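PDB 5B68: 4-alpha-glucanotransferase from Corynebacterium glutamicum, which is an amylomaltase, a protein built around a TIM-barrel domain with a beta-sandwich domain nearer its N-terminus. Local coordinates for residues E29-D32 with D33-V36; M195-F198 with N199-G202; P347-D350 with E351-F355; A592-L595 with Q596-E600; L619-D622 with Q623-E626. All blocks are in the same frame, centred on the assembly; numbering follows the deposited sequence.

Interaction 1: E29-D32 with D33-V36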
loop_
_atom_site.group_PDB
_atom_site.type_symbol
_atom_site.label_atom_id
_atom_site.label_comp_id
_atom_site.label_asym_id
_atom_site.label_seq_id
_atom_site.Cartn_x
_atom_site.Cartn_y
_atom_site.Cartn_z
ATOM N N GLU A 29 -29.403 4.128 5.031
ATOM C CA GLU A 29 -29.388 5.484 5.543
ATOM C C GLU A 29 -28.665 5.388 6.861
ATOM O O GLU A 29 -28.978 4.567 7.691
ATOM C CB GLU A 29 -30.781 6.060 5.739
ATOM C CG GLU A 29 -30.765 7.530 6.169
ATOM C CD GLU A 29 -32.135 8.205 6.006
ATOM O OE1 GLU A 29 -32.167 9.452 5.991
ATOM O OE2 GLU A 29 -33.172 7.499 5.884
ATOM N N VAL A 30 -27.667 6.236 7.003
ATOM C CA VAL A 30 -26.748 6.170 8.097
ATOM C C VAL A 30 -27.465 6.718 9.303
ATOM O O VAL A 30 -28.220 7.692 9.192
ATOM C CB VAL A 30 -25.462 6.973 7.755
ATOM C CG1 VAL A 30 -24.545 7.082 8.964
ATOM C CG2 VAL A 30 -24.732 6.299 6.572
ATOM N N SER A 31 -27.210 6.134 10.438
ATOM C CA SER A 31 -27.883 6.592 11.656
ATOM C C SER A 31 -27.371 7.957 12.131
ATOM O O SER A 31 -26.223 8.346 11.857
ATOM C CB SER A 31 -27.716 5.595 12.769
ATOM O OG SER A 31 -26.411 5.537 13.269
ATOM N N ASP A 32 -28.215 8.672 12.890
ATOM C CA ASP A 32 -27.799 9.892 13.553
ATOM C C ASP A 32 -26.557 9.613 14.404
ATOM O O ASP A 32 -25.628 10.421 14.424
ATOM C CB ASP A 32 -28.902 10.414 14.505
ATOM C CG ASP A 32 -30.108 11.030 13.796
ATOM O OD1 ASP A 32 -30.177 11.024 12.536
ATOM O OD2 ASP A 32 -30.999 11.539 14.548
ATOM N N ASP A 33 -26.588 8.497 15.143
ATOM C CA ASP A 33 -25.542 8.143 16.102
ATOM C C ASP A 33 -24.194 8.015 15.411
ATOM O O ASP A 33 -23.161 8.458 15.914
ATOM C CB ASP A 33 -25.871 6.787 16.809
ATOM C CG ASP A 33 -24.961 6.477 17.928
ATOM O OD1 ASP A 33 -24.921 7.235 18.915
ATOM O OD2 ASP A 33 -24.213 5.486 17.842
ATOM N N THR A 34 -24.212 7.405 14.251
ATOM C CA THR A 34 -22.977 7.208 13.459
ATOM C C THR A 34 -22.462 8.585 12.969
ATOM O O THR A 34 -21.271 8.847 13.011
ATOM C CB THR A 34 -23.229 6.246 12.288
ATOM O OG1 THR A 34 -23.385 4.904 12.819
ATOM C CG2 THR A 34 -22.059 6.342 11.258
ATOM N N LEU A 35 -23.362 9.429 12.483
ATOM C CA LEU A 35 -22.933 10.731 12.004
ATOM C C LEU A 35 -22.238 11.508 13.119
ATOM O O LEU A 35 -21.169 12.066 12.922
ATOM C CB LEU A 35 -24.101 11.529 11.465
ATOM C CG LEU A 35 -24.705 10.993 10.146
ATOM C CD1 LEU A 35 -25.928 11.827 9.762
ATOM C CD2 LEU A 35 -23.712 10.859 8.969
ATOM N N VAL A 36 -22.885 11.563 14.265
ATOM C CA VAL A 36 -22.326 12.262 15.401
ATOM C C VAL A 36 -20.990 11.684 15.794
ATOM O O VAL A 36 -20.053 12.460 16.098
ATOM C CB VAL A 36 -23.355 12.279 16.588
ATOM C CG1 VAL A 36 -22.732 12.793 17.850
ATOM C CG2 VAL A 36 -24.583 13.109 16.220
HETATM O O HOH W 1 -25.675 3.909 10.596
#

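Interaction 2: M195-F198 with N199-G202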
loop_
_atom_site.group_PDB
_atom_site.type_symbol
_atom_site.label_atom_id
_atom_site.label_comp_id
_atom_site.label_asym_id
_atom_site.label_seq_id
_atom_site.Cartn_x
_atom_site.Cartn_y
_atom_site.Cartn_z
ATOM N N MET A 195 13.819 -17.331 6.385
ATOM C CA MET A 195 12.825 -16.544 5.696
ATOM C C MET A 195 13.545 -15.615 4.738
ATOM O O MET A 195 14.687 -15.291 4.948
ATOM C CB MET A 195 11.951 -15.788 6.703
ATOM C CG MET A 195 12.404 -14.387 7.047
ATOM S SD MET A 195 11.414 -13.484 8.254
ATOM C CE MET A 195 10.453 -12.359 7.267
ATOM N N GLY A 196 12.872 -15.198 3.686
ATOM C CA GLY A 196 13.589 -14.394 2.668
ATOM C C GLY A 196 13.971 -13.019 3.203
ATOM O O GLY A 196 13.248 -12.462 4.084
ATOM N N ASP A 197 15.026 -12.485 2.661
ATOM C CA ASP A 197 15.625 -11.227 3.101
ATOM C C ASP A 197 15.970 -10.375 1.895
ATOM O O ASP A 197 15.614 -10.744 0.750
ATOM C CB ASP A 197 16.818 -11.537 4.044
ATOM C CG ASP A 197 17.955 -12.325 3.375
ATOM O OD1 ASP A 197 18.247 -12.091 2.179
ATOM O OD2 ASP A 197 18.601 -13.173 4.041
ATOM N N PHE A 198 16.603 -9.220 2.110
ATOM C CA PHE A 198 16.863 -8.285 0.956
ATOM C C PHE A 198 17.825 -8.913 -0.051
ATOM O O PHE A 198 17.814 -8.581 -1.238
ATOM C CB PHE A 198 17.466 -6.906 1.408
ATOM C CG PHE A 198 16.561 -6.134 2.356
ATOM C CD1 PHE A 198 15.299 -5.749 1.967
ATOM C CD2 PHE A 198 17.032 -5.709 3.581
ATOM C CE1 PHE A 198 14.494 -4.982 2.799
ATOM C CE2 PHE A 198 16.243 -4.934 4.418
ATOM C CZ PHE A 198 14.948 -4.618 4.043
ATOM N N ASN A 199 18.749 -9.764 0.418
ATOM C CA ASN A 199 19.616 -10.449 -0.503
ATOM C C ASN A 199 18.840 -11.349 -1.409
ATOM O O ASN A 199 18.993 -11.314 -2.630
ATOM C CB ASN A 199 20.693 -11.246 0.264
ATOM C CG ASN A 199 21.723 -11.872 -0.652
ATOM O OD1 ASN A 199 21.410 -12.750 -1.437
ATOM N ND2 ASN A 199 22.957 -11.411 -0.554
ATOM N N ASP A 200 17.970 -12.136 -0.786
ATOM C CA ASP A 200 17.064 -12.976 -1.539
ATOM C C ASP A 200 16.215 -12.231 -2.561
ATOM O O ASP A 200 15.946 -12.754 -3.640
ATOM C CB ASP A 200 16.142 -13.806 -0.648
ATOM C CG ASP A 200 16.911 -14.702 0.331
ATOM O OD1 ASP A 200 17.804 -15.388 -0.123
ATOM O OD2 ASP A 200 16.563 -14.746 1.548
ATOM N N LEU A 201 15.756 -11.046 -2.181
ATOM C CA LEU A 201 14.987 -10.157 -3.083
ATOM C C LEU A 201 15.750 -9.891 -4.365
ATOM O O LEU A 201 15.237 -10.047 -5.518
ATOM C CB LEU A 201 14.624 -8.853 -2.365
ATOM C CG LEU A 201 13.864 -7.790 -3.167
ATOM C CD1 LEU A 201 12.554 -8.372 -3.610
ATOM C CD2 LEU A 201 13.665 -6.565 -2.308
ATOM N N GLY A 202 16.972 -9.416 -4.219
ATOM C CA GLY A 202 17.786 -9.114 -5.376
ATOM C C GLY A 202 18.192 -10.346 -6.211
ATOM O O GLY A 202 18.186 -10.301 -7.427
#

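Interaction 3: P347-D350 with E351-F355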
loop_
_atom_site.group_PDB
_atom_site.type_symbol
_atom_site.label_atom_id
_atom_site.label_comp_id
_atom_site.label_asym_id
_atom_site.label_seq_id
_atom_site.Cartn_x
_atom_site.Cartn_y
_atom_site.Cartn_z
ATOM N N PRO A 347 18.650 2.234 30.273
ATOM C CA PRO A 347 19.066 2.320 28.884
ATOM C C PRO A 347 19.273 3.793 28.450
ATOM O O PRO A 347 18.693 4.734 29.017
ATOM C CB PRO A 347 17.895 1.695 28.117
ATOM C CG PRO A 347 16.961 1.169 29.114
ATOM C CD PRO A 347 17.228 1.874 30.395
ATOM N N ASP A 348 20.097 3.933 27.458
ATOM C CA ASP A 348 20.446 5.197 26.884
ATOM C C ASP A 348 19.465 5.433 25.698
ATOM O O ASP A 348 19.720 4.976 24.580
ATOM C CB ASP A 348 21.883 5.128 26.482
ATOM C CG ASP A 348 22.380 6.391 25.782
ATOM O OD1 ASP A 348 21.539 7.208 25.326
ATOM O OD2 ASP A 348 23.619 6.552 25.660
ATOM N N ARG A 349 18.439 6.245 25.902
ATOM C CA ARG A 349 17.396 6.450 24.892
ATOM C C ARG A 349 17.960 6.973 23.579
ATOM O O ARG A 349 17.488 6.629 22.514
ATOM C CB ARG A 349 16.361 7.434 25.408
ATOM C CG ARG A 349 15.092 7.574 24.585
ATOM C CD ARG A 349 14.146 8.480 25.325
ATOM N NE ARG A 349 12.858 8.708 24.703
ATOM C CZ ARG A 349 12.506 9.843 24.125
ATOM N NH1 ARG A 349 13.356 10.839 24.033
ATOM N NH2 ARG A 349 11.307 9.976 23.619
ATOM N N ASP A 350 18.947 7.835 23.664
ATOM C CA ASP A 350 19.528 8.437 22.505
ATOM C C ASP A 350 20.374 7.447 21.695
ATOM O O ASP A 350 20.330 7.438 20.469
ATOM C CB ASP A 350 20.379 9.606 22.865
ATOM C CG ASP A 350 19.585 10.748 23.486
ATOM O OD1 ASP A 350 18.621 11.189 22.844
ATOM O OD2 ASP A 350 19.937 11.160 24.627
ATOM N N GLU A 351 21.150 6.624 22.382
ATOM C CA GLU A 351 21.870 5.567 21.684
ATOM C C GLU A 351 20.893 4.563 21.046
ATOM O O GLU A 351 21.173 4.158 19.930
ATOM C CB GLU A 351 22.808 4.808 22.651
ATOM C CG GLU A 351 23.536 3.674 21.976
ATOM C CD GLU A 351 24.673 3.126 22.804
ATOM O OE1 GLU A 351 24.374 2.384 23.749
ATOM O OE2 GLU A 351 25.832 3.455 22.464
ATOM N N LEU A 352 19.846 4.168 21.773
ATOM C CA LEU A 352 18.818 3.269 21.250
ATOM C C LEU A 352 18.147 3.901 20.037
ATOM O O LEU A 352 17.880 3.209 19.055
ATOM C CB LEU A 352 17.734 2.942 22.266
ATOM C CG LEU A 352 17.967 1.845 23.282
ATOM C CD1 LEU A 352 16.773 1.796 24.190
ATOM C CD2 LEU A 352 18.167 0.492 22.548
ATOM N N THR A 353 17.850 5.207 20.112
ATOM C CA THR A 353 17.265 5.930 18.969
ATOM C C THR A 353 18.193 5.827 17.758
ATOM O O THR A 353 17.780 5.533 16.606
ATOM C CB THR A 353 16.925 7.401 19.355
ATOM O OG1 THR A 353 15.900 7.430 20.349
ATOM C CG2 THR A 353 16.511 8.199 18.114
ATOM N N MET A 354 19.474 6.011 17.993
ATOM C CA MET A 354 20.453 5.983 16.938
ATOM C C MET A 354 20.523 4.599 16.266
ATOM O O MET A 354 20.715 4.511 15.059
ATOM C CB MET A 354 21.808 6.377 17.458
ATOM C CG MET A 354 22.853 6.497 16.378
ATOM S SD MET A 354 22.553 7.695 15.070
ATOM C CE MET A 354 22.971 9.231 15.905
ATOM N N PHE A 355 20.435 3.558 17.109
ATOM C CA PHE A 355 20.405 2.161 16.635
ATOM C C PHE A 355 19.221 1.948 15.695
ATOM O O PHE A 355 19.410 1.343 14.625
ATOM C CB PHE A 355 20.273 1.224 17.801
ATOM C CG PHE A 355 20.026 -0.219 17.396
ATOM C CD1 PHE A 355 21.074 -0.994 16.902
ATOM C CD2 PHE A 355 18.773 -0.772 17.585
ATOM C CE1 PHE A 355 20.842 -2.329 16.552
ATOM C CE2 PHE A 355 18.557 -2.093 17.262
ATOM C CZ PHE A 355 19.616 -2.850 16.745
#

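Interaction 4: A592-L595 with Q596-E600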
loop_
_atom_site.group_PDB
_atom_site.type_symbol
_atom_site.label_atom_id
_atom_site.label_comp_id
_atom_site.label_asym_id
_atom_site.label_seq_id
_atom_site.Cartn_x
_atom_site.Cartn_y
_atom_site.Cartn_z
ATOM N N ALA A 592 -19.282 -27.738 -7.558
ATOM C CA ALA A 592 -19.917 -27.850 -8.845
ATOM C C ALA A 592 -20.002 -26.529 -9.547
ATOM O O ALA A 592 -19.848 -26.451 -10.765
ATOM C CB ALA A 592 -21.270 -28.542 -8.758
ATOM N N GLU A 593 -20.214 -25.457 -8.795
ATOM C CA GLU A 593 -20.249 -24.091 -9.396
ATOM C C GLU A 593 -18.864 -23.697 -9.939
ATOM O O GLU A 593 -18.744 -23.110 -11.016
ATOM C CB GLU A 593 -20.672 -23.060 -8.329
ATOM C CG GLU A 593 -21.808 -22.153 -8.786
ATOM C CD GLU A 593 -22.633 -21.677 -7.596
ATOM O OE1 GLU A 593 -22.024 -21.073 -6.661
ATOM O OE2 GLU A 593 -23.868 -21.941 -7.582
ATOM N N ASP A 594 -17.868 -23.966 -9.106
ATOM C CA ASP A 594 -16.451 -23.807 -9.422
ATOM C C ASP A 594 -16.038 -24.567 -10.710
ATOM O O ASP A 594 -15.601 -23.938 -11.672
ATOM C CB ASP A 594 -15.624 -24.222 -8.212
ATOM C CG ASP A 594 -14.146 -24.344 -8.533
ATOM O OD1 ASP A 594 -13.507 -23.265 -8.809
ATOM O OD2 ASP A 594 -13.629 -25.499 -8.502
ATOM N N LEU A 595 -16.320 -25.879 -10.780
ATOM C CA LEU A 595 -16.044 -26.626 -12.042
ATOM C C LEU A 595 -16.654 -25.985 -13.264
ATOM O O LEU A 595 -15.989 -25.839 -14.332
ATOM C CB LEU A 595 -16.587 -28.064 -11.961
ATOM C CG LEU A 595 -16.099 -29.009 -13.080
ATOM C CD1 LEU A 595 -14.591 -29.223 -12.910
ATOM C CD2 LEU A 595 -16.826 -30.347 -13.008
ATOM N N GLN A 596 -17.907 -25.535 -13.151
ATOM C CA GLN A 596 -18.572 -24.912 -14.275
ATOM C C GLN A 596 -17.931 -23.603 -14.731
ATOM O O GLN A 596 -17.796 -23.317 -15.923
ATOM C CB GLN A 596 -20.076 -24.659 -13.946
ATOM C CG GLN A 596 -20.939 -23.879 -14.948
ATOM C CD GLN A 596 -21.099 -24.507 -16.317
ATOM O OE1 GLN A 596 -21.221 -23.822 -17.333
ATOM N NE2 GLN A 596 -21.142 -25.794 -16.347
ATOM N N TRP A 597 -17.617 -22.760 -13.760
ATOM C CA TRP A 597 -16.940 -21.478 -14.047
ATOM C C TRP A 597 -15.549 -21.737 -14.685
ATOM O O TRP A 597 -15.218 -21.119 -15.705
ATOM C CB TRP A 597 -16.775 -20.729 -12.706
ATOM C CG TRP A 597 -16.045 -19.385 -12.784
ATOM C CD1 TRP A 597 -14.942 -19.021 -12.080
ATOM C CD2 TRP A 597 -16.396 -18.280 -13.593
ATOM N NE1 TRP A 597 -14.572 -17.750 -12.416
ATOM C CE2 TRP A 597 -15.441 -17.266 -13.343
ATOM C CE3 TRP A 597 -17.433 -18.033 -14.508
ATOM C CZ2 TRP A 597 -15.482 -16.038 -13.972
ATOM C CZ3 TRP A 597 -17.498 -16.790 -15.124
ATOM C CH2 TRP A 597 -16.502 -15.787 -14.817
ATOM N N GLN A 598 -14.772 -22.629 -14.071
ATOM C CA GLN A 598 -13.461 -23.086 -14.635
ATOM C C GLN A 598 -13.618 -23.558 -16.094
ATOM O O GLN A 598 -12.868 -23.153 -16.998
ATOM C CB GLN A 598 -12.821 -24.143 -13.776
ATOM C CG GLN A 598 -12.289 -23.596 -12.457
ATOM C CD GLN A 598 -11.325 -24.483 -11.737
ATOM O OE1 GLN A 598 -10.544 -25.244 -12.326
ATOM N NE2 GLN A 598 -11.340 -24.386 -10.414
ATOM N N ALA A 599 -14.666 -24.315 -16.357
ATOM C CA ALA A 599 -14.861 -24.860 -17.699
ATOM C C ALA A 599 -15.073 -23.793 -18.658
ATOM O O ALA A 599 -14.490 -23.773 -19.740
ATOM C CB ALA A 599 -16.055 -25.863 -17.715
ATOM N N GLU A 600 -15.919 -22.841 -18.281
ATOM C CA GLU A 600 -16.208 -21.713 -19.114
ATOM C C GLU A 600 -14.947 -20.896 -19.437
ATOM O O GLU A 600 -14.796 -20.369 -20.578
ATOM C CB GLU A 600 -17.287 -20.815 -18.455
ATOM C CG GLU A 600 -18.710 -21.366 -18.616
ATOM C CD GLU A 600 -19.763 -20.546 -17.879
ATOM O OE1 GLU A 600 -19.850 -19.349 -18.176
ATOM O OE2 GLU A 600 -20.515 -21.131 -17.068
#

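Interaction 5: L619-D622 with Q623-E626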
loop_
_atom_site.group_PDB
_atom_site.type_symbol
_atom_site.label_atom_id
_atom_site.label_comp_id
_atom_site.label_asym_id
_atom_site.label_seq_id
_atom_site.Cartn_x
_atom_site.Cartn_y
_atom_site.Cartn_z
ATOM N N LEU A 619 -16.672 -32.053 -18.832
ATOM C CA LEU A 619 -15.540 -32.874 -18.426
ATOM C C LEU A 619 -15.410 -32.988 -16.901
ATOM O O LEU A 619 -15.655 -32.034 -16.216
ATOM C CB LEU A 619 -14.237 -32.283 -18.998
ATOM C CG LEU A 619 -13.581 -32.759 -20.318
ATOM C CD1 LEU A 619 -14.471 -33.550 -21.265
ATOM C CD2 LEU A 619 -12.903 -31.601 -21.042
ATOM N N GLU A 620 -14.950 -34.128 -16.424
ATOM C CA GLU A 620 -14.618 -34.305 -15.036
ATOM C C GLU A 620 -13.395 -33.480 -14.761
ATOM O O GLU A 620 -12.611 -33.221 -15.648
ATOM C CB GLU A 620 -14.289 -35.751 -14.744
ATOM C CG GLU A 620 -15.472 -36.685 -14.859
ATOM C CD GLU A 620 -15.781 -37.364 -13.553
ATOM O OE1 GLU A 620 -16.979 -37.463 -13.228
ATOM O OE2 GLU A 620 -14.831 -37.783 -12.850
ATOM N N ARG A 621 -13.248 -33.074 -13.519
ATOM C CA ARG A 621 -12.162 -32.185 -13.113
ATOM C C ARG A 621 -10.798 -32.741 -13.479
ATOM O O ARG A 621 -9.918 -31.996 -13.911
ATOM C CB ARG A 621 -12.200 -31.933 -11.615
ATOM C CG ARG A 621 -11.369 -30.726 -11.175
ATOM C CD ARG A 621 -11.424 -30.539 -9.664
ATOM N NE ARG A 621 -12.702 -29.953 -9.272
ATOM C CZ ARG A 621 -13.001 -28.656 -9.254
ATOM N NH1 ARG A 621 -14.201 -28.293 -8.848
ATOM N NH2 ARG A 621 -12.078 -27.707 -9.567
ATOM N N ASP A 622 -10.617 -34.047 -13.303
ATOM C CA ASP A 622 -9.322 -34.648 -13.573
ATOM C C ASP A 622 -9.175 -35.117 -15.044
ATOM O O ASP A 622 -8.187 -35.750 -15.375
ATOM C CB ASP A 622 -9.005 -35.741 -12.516
ATOM C CG ASP A 622 -9.831 -37.021 -12.701
ATOM O OD1 ASP A 622 -10.835 -36.988 -13.464
ATOM O OD2 ASP A 622 -9.464 -38.052 -12.074
ATOM N N GLN A 623 -10.118 -34.722 -15.887
ATOM C CA GLN A 623 -10.094 -34.988 -17.317
ATOM C C GLN A 623 -9.788 -33.788 -18.229
ATOM O O GLN A 623 -10.090 -33.843 -19.399
ATOM C CB GLN A 623 -11.426 -35.599 -17.743
ATOM C CG GLN A 623 -11.707 -36.963 -17.151
ATOM C CD GLN A 623 -13.137 -37.426 -17.379
ATOM O OE1 GLN A 623 -13.927 -36.762 -18.041
ATOM N NE2 GLN A 623 -13.469 -38.588 -16.831
ATOM N N ARG A 624 -9.251 -32.697 -17.692
ATOM C CA ARG A 624 -9.112 -31.421 -18.452
ATOM C C ARG A 624 -7.675 -31.186 -18.970
ATOM O O ARG A 624 -7.436 -30.244 -19.726
ATOM C CB ARG A 624 -9.567 -30.231 -17.565
ATOM C CG ARG A 624 -11.039 -30.335 -17.136
ATOM C CD ARG A 624 -11.503 -29.348 -16.059
ATOM N NE ARG A 624 -10.575 -29.333 -14.937
ATOM C CZ ARG A 624 -10.440 -28.306 -14.075
ATOM N NH1 ARG A 624 -11.177 -27.228 -14.176
ATOM N NH2 ARG A 624 -9.579 -28.397 -13.107
ATOM N N GLY A 625 -6.757 -32.077 -18.605
ATOM C CA GLY A 625 -5.356 -31.990 -19.002
ATOM C C GLY A 625 -4.509 -32.097 -17.771
ATOM O O GLY A 625 -5.016 -31.979 -16.652
ATOM N N GLU A 626 -3.213 -32.250 -17.975
ATOM C CA GLU A 626 -2.246 -32.284 -16.903
ATOM C C GLU A 626 -2.102 -30.897 -16.284
ATOM O O GLU A 626 -2.338 -29.915 -16.937
ATOM C CB GLU A 626 -0.894 -32.680 -17.458
ATOM C CG GLU A 626 -0.866 -34.008 -18.157
ATOM C CD GLU A 626 -0.347 -35.073 -17.245
ATOM O OE1 GLU A 626 -1.084 -35.445 -16.314
ATOM O OE2 GLU A 626 0.798 -35.515 -17.441
HETATM O O HOH W 2 -7.371 -30.668 -13.008
HETATM O O HOH W 3 -7.369 -32.253 -15.516
HETATM O O HOH W 4 -6.478 -34.819 -17.596
#

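Interaction 1: E29-D32 with D33-V36
Ser31 and Thr34 carry the polar side of this local contact, where the chain leaves strand 27-29 and turns into helix 32-41. The hydroxyl of Ser31 reaches forward to the first turn, and its OG accepts from Thr34 N at 3.0 Å with an N-H...O angle of 154°. It can do so because OG stands between the backbone N and the carbonyl carbon (chi1 71°), turned toward the amide groups that open the helix. Ser31 OG also lies close to Thr34 OG1, at 3.1 Å. A water takes the N-H of Ser31, with a distance of 2.7 Å from Ser31 N to the water oxygen, and gives a weak bond to Thr34 OG1, whose stronger partner is the carbonyl of Thr479.

Ser31 is thus the N-cap of helix 32-41, and the main-chain bonds follow at once. Leu35 N donates to Ser31 O at 3.1 Å, and Val36 N to Asp32 O at 3.0 Å, the latter almost straight at 173°.

Between the two segments, the apolar contact is made by Val30 with Thr34 and Leu35. The Val30 and Thr34 side chains cross at about a right angle, and Val30 CG1, anti to the backbone N, presses on Thr34 CG2 at 3.5 Å, a tight fit for two methyl groups. The same CG1 meets Leu35 CD2 at 3.9 Å.

The acidic side chains are held by charge: Asp32 OD1 pairs with Arg4, and Asp33 OD2 with Lys37 one turn further along. Leu35 and Val36 lean on Leu7 of helix 5-13, while Val30 and Thr34 touch Thr481 of strand 481-484.

Interaction 2: M195-F198 with N199-G202
Asp197 O receives Leu201 N at 2.9 Å and Phe198 O receives Gly202 N at 3.2 Å, so the loop 195-197 runs straight into the first turn of helix 198-209. The entry is a capping box, with Asp197 as N-cap and Asp200 as its reciprocal partner, each side chain accepting from the other's main-chain N-H.

Asp197 OD1 takes the N-H of Asp200 at 3.0 Å from Asp200 N, with an N-H...O angle of 169°. Its carboxylate is brought over the helix end by a first torsion that places CG between the backbone N and the carbonyl carbon. The return bond is more bent: Asp197 N reaches Asp200 OD2 at 3.0 Å with an angle of 138°, meeting that oxygen on its anti side. CG of Asp200 is anti to its own carbonyl carbon, and OD2 is thereby carried back toward the loop, where it also packs on Gly196 CA at 3.2 Å.

The box leaves the two carboxylates nearly parallel, their planes 6° apart, with Asp197 OD1 only 3.2 Å from Asp200 OD2. Arg249, which forms salt bridges to Asp197 OD2 and Asp200 OD1, probably offsets the like charge of this buried pair, while Ser192 OG is hydrogen-bonded to Asp200 OD2 and Ser189 OG to Asp200 OD1. The positive end of the helix dipole would probably stabilise the charge further.

On the apolar side, Phe198 and Leu201 pack against Leu367 of helix 349-376, and Leu201 also meets Leu216 and Ile218 of the barrel strand 215-218. Within the turn, Leu201 CB rests 3.4 Å from Phe198 O.

Interaction 3: P347-D350 with E351-F355
Asp348 O accepts from Leu352 N at 2.9 Å with a nearly linear N-H...O angle of 174°, and Asp350 O accepts from Met354 N at 3.0 Å, so the chain from Asp348 onward winds into the first turns of helix 349-376. Asp348 is the N-cap of this helix. Its CG lies anti to the backbone N (chi1 177°), which swings the carboxylate back beside the first turn, where OD1 accepts from Glu351 N at 3.0 Å. That N-H approaches from well above the carboxylate plane rather than within it, and Asp350 N adds a weak, strongly bent bond to the same oxygen. Glu351 CB lies over the face of the carboxylate, 3.5 Å from Asp348 CG.

Next to the cap, Pro347 CB touches Leu352 CD1 at 4.1 Å, a light apolar contact. Arg349 packs on helix 307-338, where its NE makes a salt bridge with Asp333, and Met354 packs on Phe301 of helix 286-301. The carbonyl of Arg349 is gripped twice by one residue: Thr353 N and Thr353 OG1 reach Arg349 O from opposite faces of the carbonyl plane, each at 2.8 Å.

Interaction 4: A592-L595 with Q596-E600
Asp594 and Gln598, one turn apart on helix 587-607, are joined twice over. Gln598 N donates to Asp594 O at 2.9 Å, and above this backbone bond Gln598 NE2 donates to Asp594 OD1, also at 2.9 Å. The side-chain bond, at 156°, meets OD1 on its syn side and lies close to the amide plane of Gln598, although amide and carboxylate are turned 78° against each other. Asp594 bends its carboxylate along the helix with CG anti to the backbone N (chi1 169°), and Gln598 comes to it from a CG placed beside its own N, with the chain extended beyond.

Every polar atom of these two side chains has a partner. Besides Asp594 OD1, Gln598 NE2 donates to the carbonyl of Tyr568, and Gln598 OE1 accepts from Arg624. Asp594 OD2 forms a salt bridge with Arg621, while OD1 receives a further weak bond from His573.

The remaining main-chain bonds are ordinary alpha-helical ones: Trp597 N to Glu593 O at 3.0 Å and Ala599 N to Leu595 O at 2.9 Å, with a longer Gln596 N to Ala592 O at 3.2 Å. On another side of the helix, Trp597 NE1 donates to the carbonyl of Trp533, and its indole stacks with His536.

Since both Asp594 and Gln598 are buried, their polar ends depend on this network in place of bulk solvent. The side-chain N-H of Gln598 and the Arg621 salt bridge would tend to keep Asp594 ionised, and the bonds at both ends probably fix the two groups in rotation.

Interaction 5: L619-D622 with Q623-E626
Arg624 folds back on Arg621 to make the close-packed side of this loop, which lies between helices 587-607 and 627-639. Its NE donates to Arg621 O at 2.9 Å, on a lone pair in the carbonyl plane, and one face of its guanidinium lies against Arg621 CG, which is 3.5 Å from NH2. The two arginine chains run side by side in the same direction, with their guanidinium planes 71° apart. Both guanidinium groups reach polar residues of helix 587-607, and Arg621 NH2 also donates to the carbonyl of Leu569.

The backbone beneath is a type I beta turn, Gln623 N donating to Glu620 O at 2.9 Å. Gln623 OE1 answers with a longer bond from Glu620 N at 3.3 Å, and its amide crosses the Glu620 side chain at a slant, Gln623 CD standing 3.3 Å from Glu620 CB.

The solvent side, with exposed Asp622 and Gln623, is bridged by waters. One water links Arg621 O to Arg624 NH2, a second joins Arg621 O, Arg624 N and Gly625 O, and a third spans Asp622 O and Gly625 N. With Arg624 NE and two waters on one carbonyl oxygen, Arg621 O serves as the hub of the turn, and the carboxylate, amide and main-chain oxygens around the two guanidinium groups probably offset their like charge.

Overall arrangement
The five contacts follow one another along the chain. Interaction 1 lies at the start of helix 32-41, its centre about 48 Å from that of interaction 2 across the centre of the chain. Interactions 2 and 3 open helices 198-209 and 349-376, which pack together, though the contacts are about 12 Å apart at their nearest atoms. Interactions 4 and 5 lie far from interaction 3, with centres about 59 and 62 Å away on the other side of the chain's centre. They alone touch, through a salt bridge and a hydrogen bond. Three of the contacts thus start helices, two of them in the TIM-barrel family region, where interactions 4 and 5 tie helix 587-607 to a later loop.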